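Local coordinates for protein cytochrome c (Pseudomonas aeruginosa, PDB 6RTE) that oxidises dihydro-heme d1 to heme d1, acting as the dehydrogenase NirN in the biosynthesis of that cofactor, and carries a heme c, at residues 118-123 / 255-260; 182-187 / 193-198; 245-248 / 253-256; 273-276 / 281-284. All coordinates share one frame; numbering follows the deposited sequence. Where two conformers were deposited one is given.

Contacts 1 and 3 meet at the outer edge of one propeller blade and share V255 and Q256: strand 254-259 receives helix 120-126 in contact 1 and pairs with strand 243-248 in contact 3. They touch directly where A120 CB meets L254 CD2 at 3.6 Å, and their centres are 8 Å apart. Contact 4 is the hairpin that begins the following blade, its centre about 15 Å from that of contact 3. Contact 2, in the blade before, lies nearest the middle of the chain, with its centre about 19 Å from that of contact 1; through R198 it is the one that reaches the heme c.

Contact 1: 118-123 / 255-260; sequences WSAEDI and VQVIPA
A single methyl group of the strand, V257 CG2, meets both helix residues that take part. The terminal CD1 of I123 comes across it obliquely at 3.7 Å, while A120 lies more loosely against the same methyl, CB to CG2 4.2 Å. V257 holds CG1 anti to its backbone N (chi1 176°), which leaves CG2 beside that nitrogen and presented to the helix. The junction is therefore wholly apolar and small, with about 99 Å² buried. I123 also packs on V245 of the adjoining strand, so its side chain spans two strands of the sheet.

The polar interactions lie within 118-123 and fix the start of the helix. S119 and D122 bond reciprocally: S119 N donates to D122 OD2 at 2.9 Å in a nearly straight bond of 170°, reaching the anti side of the carboxylate, and D122 N donates to S119 OG at 3.1 Å. I123 N to S119 O, 2.9 Å, continues the first turn.

D122 CB lies 3.3 Å above the centre of one face of the W118 ring, a CH-pi type of approach, and W118 is tied to R217 by a hydrogen bond from NE1 to its carbonyl and by a cation-pi contact.

Together these features describe a capping-box helix docked on the outermost strand of a blade in the eight-bladed beta-propeller.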
loop_
_atom_site.group_PDB
_atom_site.type_symbol
_atom_site.label_atom_id
_atom_site.label_comp_id
_atom_site.label_asym_id
_atom_site.label_seq_id
_atom_site.Cartn_x
_atom_site.Cartn_y
_atom_site.Cartn_z
ATOM N N TRP A 118 6.201 7.555 -20.124
ATOM C CA TRP A 118 7.354 7.317 -19.247
ATOM C C TRP A 118 8.067 6.072 -19.766
ATOM O O TRP A 118 7.696 4.948 -19.410
ATOM C CB TRP A 118 6.947 7.164 -17.794
ATOM C CG TRP A 118 8.100 7.450 -16.870
ATOM C CD1 TRP A 118 8.706 6.584 -16.009
ATOM C CD2 TRP A 118 8.796 8.689 -16.751
ATOM N NE1 TRP A 118 9.736 7.219 -15.346
ATOM C CE2 TRP A 118 9.809 8.511 -15.790
ATOM C CE3 TRP A 118 8.653 9.943 -17.358
ATOM C CZ2 TRP A 118 10.674 9.541 -15.415
ATOM C CZ3 TRP A 118 9.514 10.963 -16.990
ATOM C CH2 TRP A 118 10.522 10.746 -16.031
ATOM N N SER A 119 9.087 6.285 -20.591
ATOM C CA SER A 119 9.740 5.224 -21.332
ATOM C C SER A 119 10.840 4.552 -20.506
ATOM O O SER A 119 11.219 5.010 -19.431
ATOM C CB SER A 119 10.347 5.787 -22.612
ATOM O OG SER A 119 11.478 6.589 -22.287
ATOM N N ALA A 120 11.355 3.439 -21.044
ATOM C CA ALA A 120 12.568 2.838 -20.500
ATOM C C ALA A 120 13.676 3.874 -20.340
ATOM O O ALA A 120 14.378 3.893 -19.320
ATOM C CB ALA A 120 13.035 1.694 -21.412
ATOM N N GLU A 121 13.833 4.767 -21.327
ATOM C CA GLU A 121 14.886 5.777 -21.268
ATOM C C GLU A 121 14.655 6.764 -20.127
ATOM O O GLU A 121 15.603 7.146 -19.425
ATOM C CB GLU A 121 14.986 6.521 -22.600
ATOM C CG GLU A 121 15.586 5.703 -23.732
ATOM C CD GLU A 121 14.681 4.549 -24.176
ATOM O OE1 GLU A 121 13.443 4.755 -24.301
ATOM O OE2 GLU A 121 15.207 3.432 -24.374
ATOM N N ASP A 122 13.411 7.214 -19.947
ATOM C CA ASP A 122 13.076 8.052 -18.800
ATOM C C ASP A 122 13.403 7.336 -17.490
ATOM O O ASP A 122 14.016 7.918 -16.582
ATOM C CB ASP A 122 11.588 8.414 -18.823
ATOM C CG ASP A 122 11.202 9.310 -19.979
ATOM O OD1 ASP A 122 11.911 10.318 -20.237
ATOM O OD2 ASP A 122 10.147 9.024 -20.600
ATOM N N ILE A 123 12.983 6.077 -17.369
ATOM C CA ILE A 123 13.231 5.312 -16.155
ATOM C C ILE A 123 14.728 5.251 -15.853
ATOM O O ILE A 123 15.163 5.526 -14.729
ATOM C CB ILE A 123 12.630 3.899 -16.284
ATOM C CG1 ILE A 123 11.112 3.972 -16.431
ATOM C CG2 ILE A 123 12.995 3.034 -15.064
ATOM C CD1 ILE A 123 10.491 2.615 -16.802
ATOM N N VAL A 255 15.195 -3.611 -15.623
ATOM C CA VAL A 255 15.293 -4.843 -16.374
ATOM C C VAL A 255 14.387 -4.823 -17.609
ATOM O O VAL A 255 14.837 -5.091 -18.719
ATOM C CB VAL A 255 14.985 -6.051 -15.461
ATOM C CG1 VAL A 255 15.129 -7.356 -16.233
ATOM C CG2 VAL A 255 15.919 -6.032 -14.241
ATOM N N GLN A 256 13.104 -4.515 -17.440
ATOM C CA GLN A 256 12.206 -4.532 -18.594
ATOM C C GLN A 256 10.885 -3.856 -18.251
ATOM O O GLN A 256 10.356 -4.026 -17.150
ATOM C CB GLN A 256 11.962 -5.975 -19.067
ATOM C CG GLN A 256 11.538 -6.100 -20.529
ATOM C CD GLN A 256 11.553 -7.542 -21.026
ATOM O OE1 GLN A 256 12.494 -8.297 -20.764
ATOM N NE2 GLN A 256 10.508 -7.925 -21.753
ATOM N N VAL A 257 10.366 -3.095 -19.213
ATOM C CA VAL A 257 9.043 -2.475 -19.131
ATOM C C VAL A 257 8.063 -3.425 -19.811
ATOM O O VAL A 257 8.242 -3.772 -20.988
ATOM C CB VAL A 257 9.024 -1.099 -19.817
ATOM C CG1 VAL A 257 7.611 -0.510 -19.818
ATOM C CG2 VAL A 257 10.007 -0.147 -19.149
ATOM N N ILE A 258 7.046 -3.863 -19.081
ATOM C CA ILE A 258 6.052 -4.789 -19.627
ATOM C C ILE A 258 4.709 -4.076 -19.777
ATOM O O ILE A 258 4.019 -3.845 -18.777
ATOM C CB ILE A 258 5.904 -6.040 -18.741
ATOM C CG1 ILE A 258 7.267 -6.707 -18.500
ATOM C CG2 ILE A 258 4.944 -7.017 -19.394
ATOM C CD1 ILE A 258 7.247 -7.787 -17.414
ATOM N N PRO A 259 4.301 -3.700 -20.990
ATOM C CA PRO A 259 2.992 -3.038 -21.151
ATOM C C PRO A 259 1.861 -3.954 -20.699
ATOM O O PRO A 259 1.867 -5.157 -20.959
ATOM C CB PRO A 259 2.914 -2.747 -22.659
ATOM C CG PRO A 259 4.349 -2.812 -23.157
ATOM C CD PRO A 259 5.023 -3.838 -22.272
ATOM N N ALA A 260 0.899 -3.384 -19.986
ATOM C CA ALA A 260 -0.241 -4.157 -19.505
ATOM C C ALA A 260 -1.324 -4.095 -20.581
ATOM O O ALA A 260 -1.946 -3.048 -20.804
ATOM C CB ALA A 260 -0.735 -3.631 -18.158
#

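Contact 2: 182-187 / 193-198; sequences GGPKFS and VYFASR. With HEC (heme c), chain C.
P184 and V193 are pressed together across the hairpin, with P184 CB only 3.4 Å from V193 CG2, closer than usual van der Waals contact between carbons. V193 CG1 stands between its own backbone N and carbonyl carbon (chi1 54°), which turns CG2 to the proline. The same P184 CB approaches F195 CE1 obliquely at 3.8 Å. F186 lies alongside V193, pointing the same way, and places one ring face over CG2, offset to the rim.

In the backbone, K185 and Y194 form a hydrogen-bonded antiparallel pair: K185 N to Y194 O at 3.0 Å and Y194 N to K185 O at 2.7 Å. The K185 carbonyl oxygen also meets V193 CA and the edge of the Y194 ring, in its plane, at 3.4 Å from CD1. The tyrosine hydroxyl is anchored further out, on the carbonyl of A249, and helix 497-501 packs on F186 through V497, K500 and I501.

Beyond the paired strands, R198 reaches out to the heme c. Its guanidinium meets the propionate edge-on, and R198 NH1 and NH2 both donate to the single oxygen O1A of the heme c propionate, at 2.8 and 3.0 Å. R84 gives the heme another hydrogen bond. Two donors on one carboxylate oxygen would be expected to balance the propionate's negative charge and to fasten the cytochrome heme to the propeller.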
loop_
_atom_site.group_PDB
_atom_site.type_symbol
_atom_site.label_atom_id
_atom_site.label_comp_id
_atom_site.label_asym_id
_atom_site.label_seq_id
_atom_site.Cartn_x
_atom_site.Cartn_y
_atom_site.Cartn_z
ATOM N N GLY A 182 1.016 1.778 -0.736
ATOM C CA GLY A 182 1.012 0.332 -0.801
ATOM C C GLY A 182 1.735 -0.381 0.319
ATOM O O GLY A 182 1.683 -1.617 0.375
ATOM N N GLY A 183 2.394 0.343 1.216
ATOM C CA GLY A 183 3.121 -0.293 2.291
ATOM C C GLY A 183 4.441 -0.865 1.799
ATOM O O GLY A 183 4.551 -1.353 0.673
ATOM N N PRO A 184 5.463 -0.823 2.644
ATOM C CA PRO A 184 6.790 -1.263 2.215
ATOM C C PRO A 184 6.867 -2.773 2.069
ATOM O O PRO A 184 6.152 -3.522 2.735
ATOM C CB PRO A 184 7.698 -0.787 3.358
ATOM C CG PRO A 184 6.819 -0.872 4.557
ATOM C CD PRO A 184 5.432 -0.501 4.086
ATOM N N LYS A 185 7.788 -3.214 1.214
ATOM C CA LYS A 185 8.120 -4.623 1.093
ATOM C C LYS A 185 9.579 -4.842 1.482
ATOM O O LYS A 185 10.417 -3.939 1.378
ATOM C CB LYS A 185 7.879 -5.142 -0.330
ATOM C CG LYS A 185 6.423 -5.004 -0.805
ATOM C CD LYS A 185 5.466 -5.911 -0.023
ATOM C CE LYS A 185 4.125 -6.038 -0.749
ATOM N NZ LYS A 185 3.443 -4.732 -0.911
ATOM N N PHE A 186 9.876 -6.065 1.918
ATOM C CA PHE A 186 11.178 -6.414 2.435
ATOM C C PHE A 186 11.850 -7.453 1.551
ATOM O O PHE A 186 11.189 -8.266 0.890
ATOM C CB PHE A 186 11.071 -6.965 3.868
ATOM C CG PHE A 186 10.572 -5.965 4.874
ATOM C CD1 PHE A 186 9.214 -5.811 5.104
ATOM C CD2 PHE A 186 11.461 -5.182 5.596
ATOM C CE1 PHE A 186 8.745 -4.892 6.044
ATOM C CE2 PHE A 186 11.005 -4.258 6.538
ATOM C CZ PHE A 186 9.653 -4.120 6.773
ATOM N N SER A 187 13.172 -7.418 1.546
ATOM C CA SER A 187 13.942 -8.540 1.051
ATOM C C SER A 187 13.686 -9.775 1.926
ATOM O O SER A 187 13.265 -9.651 3.076
ATOM C CB SER A 187 15.420 -8.190 1.054
ATOM O OG SER A 187 15.847 -7.881 2.368
ATOM N N VAL A 193 14.437 -2.737 2.485
ATOM C CA VAL A 193 13.028 -2.347 2.434
ATOM C C VAL A 193 12.810 -1.476 1.201
ATOM O O VAL A 193 13.654 -0.636 0.851
ATOM C CB VAL A 193 12.570 -1.659 3.737
ATOM C CG1 VAL A 193 13.436 -0.495 4.091
ATOM C CG2 VAL A 193 11.103 -1.231 3.649
ATOM N N TYR A 194 11.693 -1.719 0.525
ATOM C CA TYR A 194 11.363 -1.119 -0.765
ATOM C C TYR A 194 10.073 -0.326 -0.615
ATOM O O TYR A 194 9.064 -0.867 -0.155
ATOM C CB TYR A 194 11.207 -2.203 -1.847
ATOM C CG TYR A 194 12.432 -3.065 -2.041
ATOM C CD1 TYR A 194 12.741 -4.095 -1.146
ATOM C CD2 TYR A 194 13.291 -2.849 -3.104
ATOM C CE1 TYR A 194 13.879 -4.879 -1.316
ATOM C CE2 TYR A 194 14.437 -3.631 -3.282
ATOM C CZ TYR A 194 14.726 -4.637 -2.388
ATOM O OH TYR A 194 15.869 -5.405 -2.575
ATOM N N PHE A 195 10.122 0.953 -0.980
ATOM C CA PHE A 195 8.990 1.854 -0.901
ATOM C C PHE A 195 8.545 2.248 -2.308
ATOM O O PHE A 195 9.375 2.442 -3.199
ATOM C CB PHE A 195 9.350 3.134 -0.129
ATOM C CG PHE A 195 9.829 2.899 1.278
ATOM C CD1 PHE A 195 8.922 2.818 2.329
ATOM C CD2 PHE A 195 11.188 2.801 1.554
ATOM C CE1 PHE A 195 9.367 2.627 3.647
ATOM C CE2 PHE A 195 11.642 2.615 2.866
ATOM C CZ PHE A 195 10.731 2.526 3.910
ATOM N N ALA A 196 7.241 2.398 -2.495
ATOM C CA ALA A 196 6.693 2.966 -3.723
ATOM C C ALA A 196 5.930 4.230 -3.367
ATOM O O ALA A 196 5.243 4.285 -2.338
ATOM C CB ALA A 196 5.783 1.971 -4.444
ATOM N N SER A 197 6.057 5.255 -4.203
ATOM C CA SER A 197 5.340 6.500 -3.973
ATOM C C SER A 197 4.265 6.680 -5.034
ATOM O O SER A 197 4.306 6.088 -6.120
ATOM C CB SER A 197 6.293 7.713 -3.961
ATOM O OG SER A 197 6.560 8.195 -5.266
ATOM N N ARG A 198 3.293 7.524 -4.691
ATOM C CA ARG A 198 2.167 7.777 -5.573
ATOM C C ARG A 198 2.618 8.185 -6.964
ATOM O O ARG A 198 2.069 7.716 -7.973
ATOM C CB ARG A 198 1.281 8.872 -4.970
ATOM C CG ARG A 198 0.065 9.226 -5.835
ATOM C CD ARG A 198 -0.642 10.446 -5.295
ATOM N NE ARG A 198 -0.061 11.677 -5.807
ATOM C CZ ARG A 198 -0.387 12.899 -5.392
ATOM N NH1 ARG A 198 -1.290 13.080 -4.427
ATOM N NH2 ARG A 198 0.203 13.951 -5.941
HETATM FE FE HEC C . 2.025 23.376 -5.277
HETATM C CHA HEC C . 1.133 20.791 -3.312
HETATM C CHB HEC C . -1.028 23.269 -6.872
HETATM C CHC HEC C . 2.810 26.272 -7.059
HETATM C CHD HEC C . 5.210 23.238 -4.173
HETATM N NA HEC C . 0.373 22.269 -5.131
HETATM C C1A HEC C . 0.218 21.237 -4.237
HETATM C C2A HEC C . -1.068 20.666 -4.403
HETATM C C3A HEC C . -1.676 21.361 -5.395
HETATM C C4A HEC C . -0.780 22.356 -5.858
HETATM C CMA HEC C . -3.056 21.101 -5.919
HETATM C CAA HEC C . -1.645 19.504 -3.625
HETATM C CBA HEC C . -1.227 18.198 -4.321
HETATM C CGA HEC C . -1.627 16.917 -3.631
HETATM O O1A HEC C . -1.194 15.822 -4.069
HETATM O O2A HEC C . -2.363 16.924 -2.638
HETATM N NB HEC C . 1.053 24.554 -6.717
HETATM C C1B HEC C . -0.159 24.320 -7.211
HETATM C C2B HEC C . -0.481 25.322 -8.173
HETATM C C3B HEC C . 0.575 26.189 -8.242
HETATM C C4B HEC C . 1.567 25.662 -7.279
HETATM C CMB HEC C . -1.762 25.398 -8.951
HETATM C CAB HEC C . 0.802 27.436 -9.027
HETATM C CBB HEC C . -0.484 28.260 -9.058
HETATM N NC HEC C . 3.709 24.574 -5.574
HETATM C C1C HEC C . 3.841 25.691 -6.327
HETATM C C2C HEC C . 5.172 26.149 -6.225
HETATM C C3C HEC C . 5.861 25.287 -5.383
HETATM C C4C HEC C . 4.920 24.286 -4.998
HETATM C CMC HEC C . 5.685 27.371 -6.928
HETATM C CAC HEC C . 7.272 25.241 -4.945
HETATM C CBC HEC C . 7.833 26.327 -4.034
HETATM N ND HEC C . 2.952 22.280 -4.037
HETATM C C1D HEC C . 4.243 22.354 -3.705
HETATM C C2D HEC C . 4.578 21.328 -2.708
HETATM C C3D HEC C . 3.455 20.648 -2.458
HETATM C C4D HEC C . 2.435 21.257 -3.320
HETATM C CMD HEC C . 5.928 21.092 -2.083
HETATM C CAD HEC C . 3.295 19.483 -1.513
HETATM C CBD HEC C . 2.971 19.960 -0.094
HETATM C CGD HEC C . 2.791 18.821 0.882
HETATM O O1D HEC C . 3.786 18.326 1.432
HETATM O O2D HEC C . 1.671 18.367 1.158
#

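Contact 3: 245-248 / 253-256; sequences VLLD and SLVQ
L246 faces two residues of the opposite strand at once, V255 and Q256, so the antiparallel register slips by one before L247 pairs with L254. Its carbonyl oxygen accepts from V255 N at 2.8 Å and, more loosely, from Q256 N at 3.3 Å, both donors tilted 20° from the carbonyl plane. L246 N returns a bond to Q256 O at 3.0 Å, and beyond the bulge D248 N donates to S253 O at 2.9 Å.

The extra residue, V255, turns its side chain to the neighbouring strand. V255 CG1 packs against L246 CD2 at 3.7 Å, while CG2, beside its own backbone N, leans over D248 N at 3.5 Å. On the other face, L254 CD1 meets V245 CG1 at 3.8 Å with the side chains at about a right angle; A120 and R124 of helix 120-126 cover L254. At the turn, S253 OG bonds D251 OD1 and D248 OD1 takes R250 N, while S253 OG touches D248 CB at 3.4 Å.

This is a classic beta bulge in the hairpin of the third and fourth strands of a propeller blade.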
loop_
_atom_site.group_PDB
_atom_site.type_symbol
_atom_site.label_atom_id
_atom_site.label_comp_id
_atom_site.label_asym_id
_atom_site.label_seq_id
_atom_site.Cartn_x
_atom_site.Cartn_y
_atom_site.Cartn_z
ATOM N N VAL A 245 6.754 -2.581 -14.349
ATOM C CA VAL A 245 8.170 -2.264 -14.496
ATOM C C VAL A 245 8.954 -3.226 -13.608
ATOM O O VAL A 245 8.720 -3.300 -12.395
ATOM C CB VAL A 245 8.464 -0.795 -14.160
ATOM C CG1 VAL A 245 9.945 -0.523 -14.117
ATOM C CG2 VAL A 245 7.782 0.132 -15.199
ATOM N N LEU A 246 9.854 -3.981 -14.232
ATOM C CA LEU A 246 10.680 -4.974 -13.569
ATOM C C LEU A 246 12.057 -4.366 -13.301
ATOM O O LEU A 246 12.731 -3.910 -14.232
ATOM C CB LEU A 246 10.810 -6.222 -14.436
ATOM C CG LEU A 246 11.670 -7.364 -13.878
ATOM C CD1 LEU A 246 11.063 -7.900 -12.595
ATOM C CD2 LEU A 246 11.818 -8.470 -14.905
ATOM N N LEU A 247 12.466 -4.373 -12.037
ATOM C CA LEU A 247 13.722 -3.790 -11.596
ATOM C C LEU A 247 14.577 -4.872 -10.929
ATOM O O LEU A 247 14.055 -5.844 -10.377
ATOM C CB LEU A 247 13.486 -2.644 -10.601
ATOM C CG LEU A 247 12.539 -1.507 -10.995
ATOM C CD1 LEU A 247 12.246 -0.589 -9.793
ATOM C CD2 LEU A 247 13.122 -0.690 -12.136
ATOM N N ASP A 248 15.896 -4.691 -11.003
ATOM C CA ASP A 248 16.830 -5.483 -10.214
ATOM C C ASP A 248 16.764 -5.007 -8.761
ATOM O O ASP A 248 16.972 -3.822 -8.473
ATOM C CB ASP A 248 18.240 -5.348 -10.785
ATOM C CG ASP A 248 19.255 -6.282 -10.118
ATOM O OD1 ASP A 248 19.245 -6.403 -8.872
ATOM O OD2 ASP A 248 20.071 -6.893 -10.844
ATOM N N SER A 253 17.973 -0.939 -10.860
ATOM C CA SER A 253 18.210 -0.749 -12.283
ATOM C C SER A 253 17.071 -1.382 -13.087
ATOM O O SER A 253 16.400 -2.324 -12.638
ATOM C CB SER A 253 19.572 -1.335 -12.694
ATOM O OG SER A 253 19.637 -2.743 -12.476
ATOM N N LEU A 254 16.823 -0.827 -14.268
ATOM C CA LEU A 254 15.712 -1.302 -15.092
ATOM C C LEU A 254 16.063 -2.621 -15.775
ATOM O O LEU A 254 17.094 -2.735 -16.449
ATOM C CB LEU A 254 15.349 -0.270 -16.154
ATOM C CG LEU A 254 14.240 -0.727 -17.113
ATOM C CD1 LEU A 254 12.965 -1.063 -16.369
ATOM C CD2 LEU A 254 13.982 0.348 -18.170
ATOM N N VAL A 255 15.195 -3.611 -15.623
ATOM C CA VAL A 255 15.293 -4.843 -16.374
ATOM C C VAL A 255 14.387 -4.823 -17.609
ATOM O O VAL A 255 14.837 -5.091 -18.719
ATOM C CB VAL A 255 14.985 -6.051 -15.461
ATOM C CG1 VAL A 255 15.129 -7.356 -16.233
ATOM C CG2 VAL A 255 15.919 -6.032 -14.241
ATOM N N GLN A 256 13.104 -4.515 -17.440
ATOM C CA GLN A 256 12.206 -4.532 -18.594
ATOM C C GLN A 256 10.885 -3.856 -18.251
ATOM O O GLN A 256 10.356 -4.026 -17.150
ATOM C CB GLN A 256 11.962 -5.975 -19.067
ATOM C CG GLN A 256 11.538 -6.100 -20.529
ATOM C CD GLN A 256 11.553 -7.542 -21.026
ATOM O OE1 GLN A 256 12.494 -8.297 -20.764
ATOM N NE2 GLN A 256 10.508 -7.925 -21.753
#

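Contact 4: 273-276 / 281-284; sequences VYTA and SFVV
Y274 and V283 grip each other through both backbone bonds of an antiparallel hydrogen-bonded pair, each 2.8 Å: Y274 N to V283 O, and V283 N to Y274 O in a straighter line (166°). A third bond, A276 N to S281 O at 2.9 Å, closes the hairpin nearer its turn. Y274 O also receives F282 CA at 3.2 Å and faces the edge of the F282 ring in its plane, which surrounds this carbonyl with one true donor and weaker C-H neighbours.

Among the side chains, T275 and F282 run side by side. T275 OG1 lies oblique to the F282 ring, 3.4 Å from CE1, because it sits anti to its carbonyl carbon (chi1 -58°). V273 and V284 run the same way on this face, V273 CG1 to V284 CG2 4.1 Å. L235 and L244 pack against both valines, and F282 rests on W233, L235 and A226.

The opposite face carries Y274, A276, S281 and V283. A276 CB sits 3.8 Å from S281 OG and 4.2 Å from V283 CG2. Two hydroxyls find their partners outside the hairpin, T275 OG1 on V227 O of the preceding blade and S281 OG on E294. Y274 extends to the next blade, where its hydroxyl accepts from F317 N and its ring meets that of F317 with the planes about 25° apart.

Hydrogen bonding within the hairpin thus leaves its two faces to pack on neighbouring sheets, as the first two strands of a beta-propeller blade do.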
loop_
_atom_site.group_PDB
_atom_site.type_symbol
_atom_site.label_atom_id
_atom_site.label_comp_id
_atom_site.label_asym_id
_atom_site.label_seq_id
_atom_site.Cartn_x
_atom_site.Cartn_y
_atom_site.Cartn_z
ATOM N N VAL A 273 0.186 -5.600 -7.728
ATOM C CA VAL A 273 1.092 -6.720 -7.930
ATOM C C VAL A 273 1.299 -7.408 -6.587
ATOM O O VAL A 273 1.304 -6.763 -5.537
ATOM C CB VAL A 273 2.442 -6.268 -8.536
ATOM C CG1 VAL A 273 2.219 -5.652 -9.921
ATOM C CG2 VAL A 273 3.167 -5.260 -7.629
ATOM N N TYR A 274 1.450 -8.735 -6.627
ATOM C CA TYR A 274 1.627 -9.547 -5.432
ATOM C C TYR A 274 2.678 -10.620 -5.702
ATOM O O TYR A 274 2.894 -11.029 -6.843
ATOM C CB TYR A 274 0.328 -10.237 -5.001
ATOM C CG TYR A 274 -0.906 -9.349 -4.972
ATOM C CD1 TYR A 274 -1.693 -9.181 -6.110
ATOM C CD2 TYR A 274 -1.284 -8.693 -3.816
ATOM C CE1 TYR A 274 -2.829 -8.372 -6.094
ATOM C CE2 TYR A 274 -2.417 -7.879 -3.784
ATOM C CZ TYR A 274 -3.185 -7.728 -4.923
ATOM O OH TYR A 274 -4.307 -6.927 -4.896
ATOM N N THR A 275 3.308 -11.088 -4.627
ATOM C CA THR A 275 4.224 -12.221 -4.678
ATOM C C THR A 275 3.531 -13.455 -4.128
ATOM O O THR A 275 2.820 -13.380 -3.123
ATOM C CB THR A 275 5.492 -11.929 -3.878
ATOM O OG1 THR A 275 6.110 -10.746 -4.403
ATOM C CG2 THR A 275 6.506 -13.136 -3.934
ATOM N N ALA A 276 3.733 -14.589 -4.798
ATOM C CA ALA A 276 3.204 -15.887 -4.376
ATOM C C ALA A 276 4.393 -16.808 -4.127
ATOM O O ALA A 276 4.834 -17.524 -5.041
ATOM C CB ALA A 276 2.263 -16.470 -5.423
ATOM N N SER A 281 6.396 -16.825 -8.116
ATOM C CA SER A 281 5.785 -16.048 -9.187
ATOM C C SER A 281 5.255 -14.744 -8.626
ATOM O O SER A 281 4.975 -14.626 -7.429
ATOM C CB SER A 281 4.636 -16.816 -9.850
ATOM O OG SER A 281 3.506 -16.828 -8.991
ATOM N N PHE A 282 5.131 -13.759 -9.518
ATOM C CA PHE A 282 4.306 -12.591 -9.270
ATOM C C PHE A 282 2.906 -12.845 -9.824
ATOM O O PHE A 282 2.743 -13.498 -10.863
ATOM C CB PHE A 282 4.897 -11.344 -9.929
ATOM C CG PHE A 282 6.182 -10.863 -9.303
ATOM C CD1 PHE A 282 6.204 -10.386 -8.002
ATOM C CD2 PHE A 282 7.357 -10.843 -10.036
ATOM C CE1 PHE A 282 7.380 -9.912 -7.438
ATOM C CE2 PHE A 282 8.544 -10.367 -9.476
ATOM C CZ PHE A 282 8.548 -9.904 -8.178
ATOM N N VAL A 283 1.898 -12.315 -9.129
ATOM C CA VAL A 283 0.512 -12.351 -9.581
ATOM C C VAL A 283 0.049 -10.904 -9.728
ATOM O O VAL A 283 0.284 -10.084 -8.832
ATOM C CB VAL A 283 -0.390 -13.123 -8.602
ATOM C CG1 VAL A 283 -1.839 -13.039 -9.041
ATOM C CG2 VAL A 283 0.051 -14.596 -8.473
ATOM N N VAL A 284 -0.586 -10.592 -10.858
ATOM C CA VAL A 284 -0.908 -9.222 -11.232
ATOM C C VAL A 284 -2.411 -9.098 -11.457
ATOM O O VAL A 284 -2.998 -9.860 -12.241
ATOM C CB VAL A 284 -0.134 -8.788 -12.495
ATOM C CG1 VAL A 284 -0.473 -7.344 -12.872
ATOM C CG2 VAL A 284 1.373 -8.957 -12.273
#